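Side-chain contacts in Sex comb on midleg CG9495-PA (Drosophila melanogaster, PDB 1PK1), which probably acts as a Polycomb-group repressor of transcription, with a sterile alpha motif (SAM) domain that associates with a partner protein chain: residues I23-I26 / E27-N31; S12-I15 / D16-I19. The protein carries 2 engineered substitutions. All blocks are in the same frame, centred on the assembly; numbering follows the deposited sequence.

Contact 1 (I23-I26 / E27-N31); sequences IQYI and ESNDN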
loop_
_atom_site.group_PDB
_atom_site.type_symbol
_atom_site.label_atom_id
_atom_site.label_comp_id
_atom_site.label_asym_id
_atom_site.label_seq_id
_atom_site.Cartn_x
_atom_site.Cartn_y
_atom_site.Cartn_z
ATOM N N ILE B 23 16.133 -4.092 -0.902
ATOM C CA ILE B 23 15.874 -2.708 -0.550
ATOM C C ILE B 23 16.107 -1.792 -1.750
ATOM O O ILE B 23 15.355 -0.846 -1.966
ATOM C CB ILE B 23 16.754 -2.276 0.638
ATOM C CG1 ILE B 23 16.308 -3.051 1.886
ATOM C CG2 ILE B 23 16.652 -0.765 0.851
ATOM C CD1 ILE B 23 17.109 -2.756 3.138
ATOM N N GLN B 24 17.143 -2.079 -2.530
ATOM C CA GLN B 24 17.435 -1.281 -3.719
ATOM C C GLN B 24 16.287 -1.412 -4.727
ATOM O O GLN B 24 15.916 -0.438 -5.384
ATOM C CB GLN B 24 18.748 -1.741 -4.361
ATOM C CG GLN B 24 19.044 -1.099 -5.714
ATOM C CD GLN B 24 19.247 0.404 -5.630
ATOM O OE1 GLN B 24 19.295 1.091 -6.654
ATOM N NE2 GLN B 24 19.375 0.923 -4.413
ATOM N N TYR B 25 15.727 -2.615 -4.846
ATOM C CA TYR B 25 14.613 -2.842 -5.767
ATOM C C TYR B 25 13.407 -2.009 -5.345
ATOM O O TYR B 25 12.834 -1.262 -6.143
ATOM C CB TYR B 25 14.224 -4.325 -5.796
ATOM C CG TYR B 25 12.922 -4.582 -6.518
ATOM C CD1 TYR B 25 12.777 -4.250 -7.866
ATOM C CD2 TYR B 25 11.821 -5.126 -5.852
ATOM C CE1 TYR B 25 11.581 -4.446 -8.532
ATOM C CE2 TYR B 25 10.609 -5.328 -6.517
ATOM C CZ TYR B 25 10.502 -4.981 -7.858
ATOM O OH TYR B 25 9.325 -5.154 -8.541
ATOM N N ILE B 26 13.022 -2.136 -4.080
ATOM C CA ILE B 26 11.885 -1.386 -3.570
ATOM C C ILE B 26 12.091 0.120 -3.726
ATOM O O ILE B 26 11.255 0.812 -4.300
ATOM C CB ILE B 26 11.641 -1.683 -2.073
ATOM C CG1 ILE B 26 11.375 -3.177 -1.864
ATOM C CG2 ILE B 26 10.465 -0.857 -1.569
ATOM C CD1 ILE B 26 10.126 -3.690 -2.540
ATOM N N GLU B 27 13.210 0.621 -3.215
ATOM C CA GLU B 27 13.500 2.052 -3.273
ATOM C C GLU B 27 13.723 2.639 -4.665
ATOM O O GLU B 27 13.322 3.775 -4.920
ATOM C CB GLU B 27 14.691 2.377 -2.361
ATOM C CG GLU B 27 14.315 2.352 -0.880
ATOM C CD GLU B 27 15.506 2.468 0.061
ATOM O OE1 GLU B 27 16.565 2.980 -0.358
ATOM O OE2 GLU B 27 15.371 2.057 1.237
ATOM N N SER B 28 14.346 1.884 -5.563
ATOM C CA SER B 28 14.594 2.391 -6.913
ATOM C C SER B 28 13.322 2.403 -7.751
ATOM O O SER B 28 13.252 3.071 -8.785
ATOM C CB SER B 28 15.666 1.556 -7.621
ATOM O OG SER B 28 15.173 0.282 -7.996
ATOM N N ASN B 29 12.314 1.661 -7.308
ATOM C CA ASN B 29 11.053 1.608 -8.033
ATOM C C ASN B 29 9.970 2.483 -7.411
ATOM O O ASN B 29 9.071 2.955 -8.109
ATOM C CB ASN B 29 10.582 0.157 -8.139
ATOM C CG ASN B 29 11.272 -0.588 -9.263
ATOM O OD1 ASN B 29 10.892 -0.460 -10.428
ATOM N ND2 ASN B 29 12.306 -1.346 -8.926
ATOM N N ASP B 30 10.060 2.708 -6.102
ATOM C CA ASP B 30 9.082 3.533 -5.404
ATOM C C ASP B 30 9.791 4.270 -4.274
ATOM O O ASP B 30 9.913 3.758 -3.163
ATOM C CB ASP B 30 7.963 2.660 -4.830
ATOM C CG ASP B 30 6.764 3.467 -4.381
ATOM O OD1 ASP B 30 6.927 4.666 -4.071
ATOM O OD2 ASP B 30 5.654 2.895 -4.326
ATOM N N ASN B 31 10.258 5.477 -4.569
ATOM C CA ASN B 31 10.974 6.288 -3.601
ATOM C C ASN B 31 10.225 6.578 -2.294
ATOM O O ASN B 31 10.853 6.843 -1.268
ATOM C CB ASN B 31 11.393 7.599 -4.269
ATOM C CG ASN B 31 12.150 8.505 -3.339
ATOM O OD1 ASN B 31 11.599 9.473 -2.815
ATOM N ND2 ASN B 31 13.420 8.191 -3.113
#

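Contact 2 (S12-I15 / D16-I19); sequences SQPI and DWTI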
loop_
_atom_site.group_PDB
_atom_site.type_symbol
_atom_site.label_atom_id
_atom_site.label_comp_id
_atom_site.label_asym_id
_atom_site.label_seq_id
_atom_site.Cartn_x
_atom_site.Cartn_y
_atom_site.Cartn_z
ATOM N N SER B 12 22.017 -10.691 -11.019
ATOM C CA SER B 12 21.367 -11.734 -10.232
ATOM C C SER B 12 19.865 -11.476 -10.162
ATOM O O SER B 12 19.426 -10.323 -10.130
ATOM C CB SER B 12 21.960 -11.796 -8.821
ATOM O OG SER B 12 21.726 -10.595 -8.111
ATOM N N GLN B 13 19.088 -12.555 -10.142
ATOM C CA GLN B 13 17.633 -12.464 -10.100
ATOM C C GLN B 13 17.062 -12.546 -8.673
ATOM O O GLN B 13 17.738 -13.002 -7.750
ATOM C CB GLN B 13 17.030 -13.564 -10.977
ATOM C CG GLN B 13 17.482 -13.531 -12.441
ATOM C CD GLN B 13 17.210 -12.198 -13.132
ATOM O OE1 GLN B 13 18.008 -11.263 -13.048
ATOM N NE2 GLN B 13 16.074 -12.106 -13.810
ATOM N N PRO B 14 15.798 -12.113 -8.489
ATOM C CA PRO B 14 15.029 -12.076 -7.236
ATOM C C PRO B 14 15.287 -13.088 -6.114
ATOM O O PRO B 14 15.764 -12.713 -5.046
ATOM C CB PRO B 14 13.589 -12.116 -7.731
ATOM C CG PRO B 14 13.667 -11.221 -8.917
ATOM C CD PRO B 14 14.937 -11.700 -9.616
ATOM N N ILE B 15 14.962 -14.357 -6.340
ATOM C CA ILE B 15 15.144 -15.373 -5.306
ATOM C C ILE B 15 16.544 -15.411 -4.682
ATOM O O ILE B 15 16.709 -15.871 -3.552
ATOM C CB ILE B 15 14.808 -16.787 -5.838
ATOM C CG1 ILE B 15 14.848 -17.796 -4.683
ATOM C CG2 ILE B 15 15.791 -17.181 -6.934
ATOM C CD1 ILE B 15 14.534 -19.224 -5.079
ATOM N N ASP B 16 17.544 -14.923 -5.409
ATOM C CA ASP B 16 18.918 -14.922 -4.912
ATOM C C ASP B 16 19.373 -13.554 -4.417
ATOM O O ASP B 16 20.560 -13.337 -4.166
ATOM C CB ASP B 16 19.871 -15.404 -6.010
ATOM C CG ASP B 16 19.527 -16.790 -6.512
ATOM O OD1 ASP B 16 19.434 -17.718 -5.681
ATOM O OD2 ASP B 16 19.355 -16.954 -7.738
ATOM N N TRP B 17 18.431 -12.629 -4.273
ATOM C CA TRP B 17 18.760 -11.288 -3.818
ATOM C C TRP B 17 19.135 -11.214 -2.348
ATOM O O TRP B 17 18.604 -11.950 -1.524
ATOM C CB TRP B 17 17.588 -10.341 -4.063
ATOM C CG TRP B 17 17.360 -10.003 -5.502
ATOM C CD1 TRP B 17 18.145 -10.348 -6.562
ATOM C CD2 TRP B 17 16.292 -9.213 -6.030
ATOM N NE1 TRP B 17 17.632 -9.818 -7.723
ATOM C CE2 TRP B 17 16.494 -9.115 -7.424
ATOM C CE3 TRP B 17 15.183 -8.572 -5.459
ATOM C CZ2 TRP B 17 15.626 -8.405 -8.258
ATOM C CZ3 TRP B 17 14.320 -7.865 -6.286
ATOM C CH2 TRP B 17 14.548 -7.787 -7.674
ATOM N N THR B 18 20.056 -10.310 -2.036
ATOM C CA THR B 18 20.488 -10.089 -0.663
ATOM C C THR B 18 19.507 -9.072 -0.100
ATOM O O THR B 18 18.692 -8.525 -0.842
ATOM C CB THR B 18 21.884 -9.459 -0.606
ATOM O OG1 THR B 18 21.841 -8.162 -1.214
ATOM C CG2 THR B 18 22.900 -10.336 -1.341
ATOM N N ILE B 19 19.587 -8.818 1.202
ATOM C CA ILE B 19 18.717 -7.838 1.832
ATOM C C ILE B 19 18.895 -6.467 1.171
ATOM O O ILE B 19 17.917 -5.773 0.887
ATOM C CB ILE B 19 19.029 -7.716 3.348
ATOM C CG1 ILE B 19 18.648 -9.019 4.063
ATOM C CG2 ILE B 19 18.296 -6.514 3.937
ATOM C CD1 ILE B 19 19.132 -9.104 5.509
HETATM O O HOH W 1 22.584 -11.630 -5.426
HETATM O O HOH W 2 17.743 -14.457 -1.353
#

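Contact 1 (I23-I26 / E27-N31)
In the closing turns of helix 19-29, the first helix of the SAM domain, Asn29 folds back on Tyr25 and Ser28 on Gln24, adding side-chain donors to the backbone ladder. Asn29 ND2 gives Tyr25 O a nearly straight bond (2.8 Å, N-H...O 168°), with the acceptor in the amide plane; Asn29 N reaches the same oxygen only weakly. The amide gets there because Asn29 CG lies anti to the carbonyl carbon (chi1 -81°). The same ND2 sits 3.1 Å from Tyr25 CD1, the amide and ring planes being inclined at 60°. Ser28 OG and Ser28 N, each 2.8 Å from Gln24 O, approach its carbonyl plane from opposite faces. Alongside, Glu27 OE2 lies 3.1 Å from Ile23 CG2. Tyr25 OH is bonded to Leu75 O of helix 66-79, and Ile26 packs on Leu75. A serine in place of Tyr25 would probably leave Leu75 O without its hydroxyl mate and open a gap between Asn29 and helix 66-79. With Asp30 already departing from helical angles, Asn29 ND2 thus supplies Tyr25 O with a straight bond where the backbone one is weak, whereas Ser28 OG supplements a sound backbone bond at Gln24 O.

Contact 2 (S12-I15 / D16-I19)
Asp16, the first residue of its segment, joins Gln13 through a backbone bond (Asp16 N to Gln13 O, 3.0 Å), while its carboxylate crosses the Ile15 side chain at a slant, with Asp16 OD2 3.7 Å from Ile15 CG2. Its own carbonyl oxygen accepts from a water, and Ser12 OG donates to that same water at 3.0 Å, so one solvent molecule spans the two segments. At Trp17 the main chain closes a second, overlapping turn: Trp17 N reaches Pro14 O at 2.8 Å from above the carbonyl plane. These two bonds, each joining residues three apart, define a tight 3-10-like bend at residues 13-17.

The Trp17 side chain then folds back over the bend, CG being anti to the carbonyl carbon (chi1 -72°). Pro14 CA stands over the five-membered ring, 3.3 Å from its centroid and only 9° off the normal, which identifies a CH-pi contact. Farther along the indole, Pro14 CG meets Trp17 CZ2 at 3.5 Å, so the proline ring lies over the benzo portion, on the same face as CA. The pyrrole N-H points elsewhere: Trp17 NE1 donates to Ser12 O at 3.0 Å, N-H...O 160°. That oxygen lies in the indole plane, but seen from Ser12 the donor stands well above the carbonyl plane and misses its lone pairs. Other parts of the indole touch Val22 and meet the ring of Tyr25.

Thr18 next occupies the N-cap of helix 19-29. Its hydroxyl caps a backbone N farther on and its own N is bonded to the Glu21 carboxylate, consistent with a capping box, and Ile19 begins the helix itself.

Taken together, the indole uses its face for proline C-H groups and its N-H edge for a carbonyl, which probably restrains the ring's rotation and holds residues 12-14 against Trp17.

Contact 2 precedes contact 1 along the chain, and their centres lie 14 Å apart. The 12-19 region forms the lead-in to helix 19-29, whereas residues 23-31 include its last turns, so the pair brackets one helix. They nevertheless meet directly: Tyr25 CB is 3.6 Å from Trp17 CZ3, and the two rings are inclined at about 50°. Each also reaches other parts of the fold, Trp17 through backbone bonds with Gly47 and Tyr25 through helix 66-79. The SAM bundle thus has its N-terminal arm packed back onto the first helix. Toward the partner protein, contact 1 offers Asp30, whose OD1 is bonded to Ser32 OG in its own chain and only weakly to a side chain of the other, while contact 2 touches no other protein chain of the assembly.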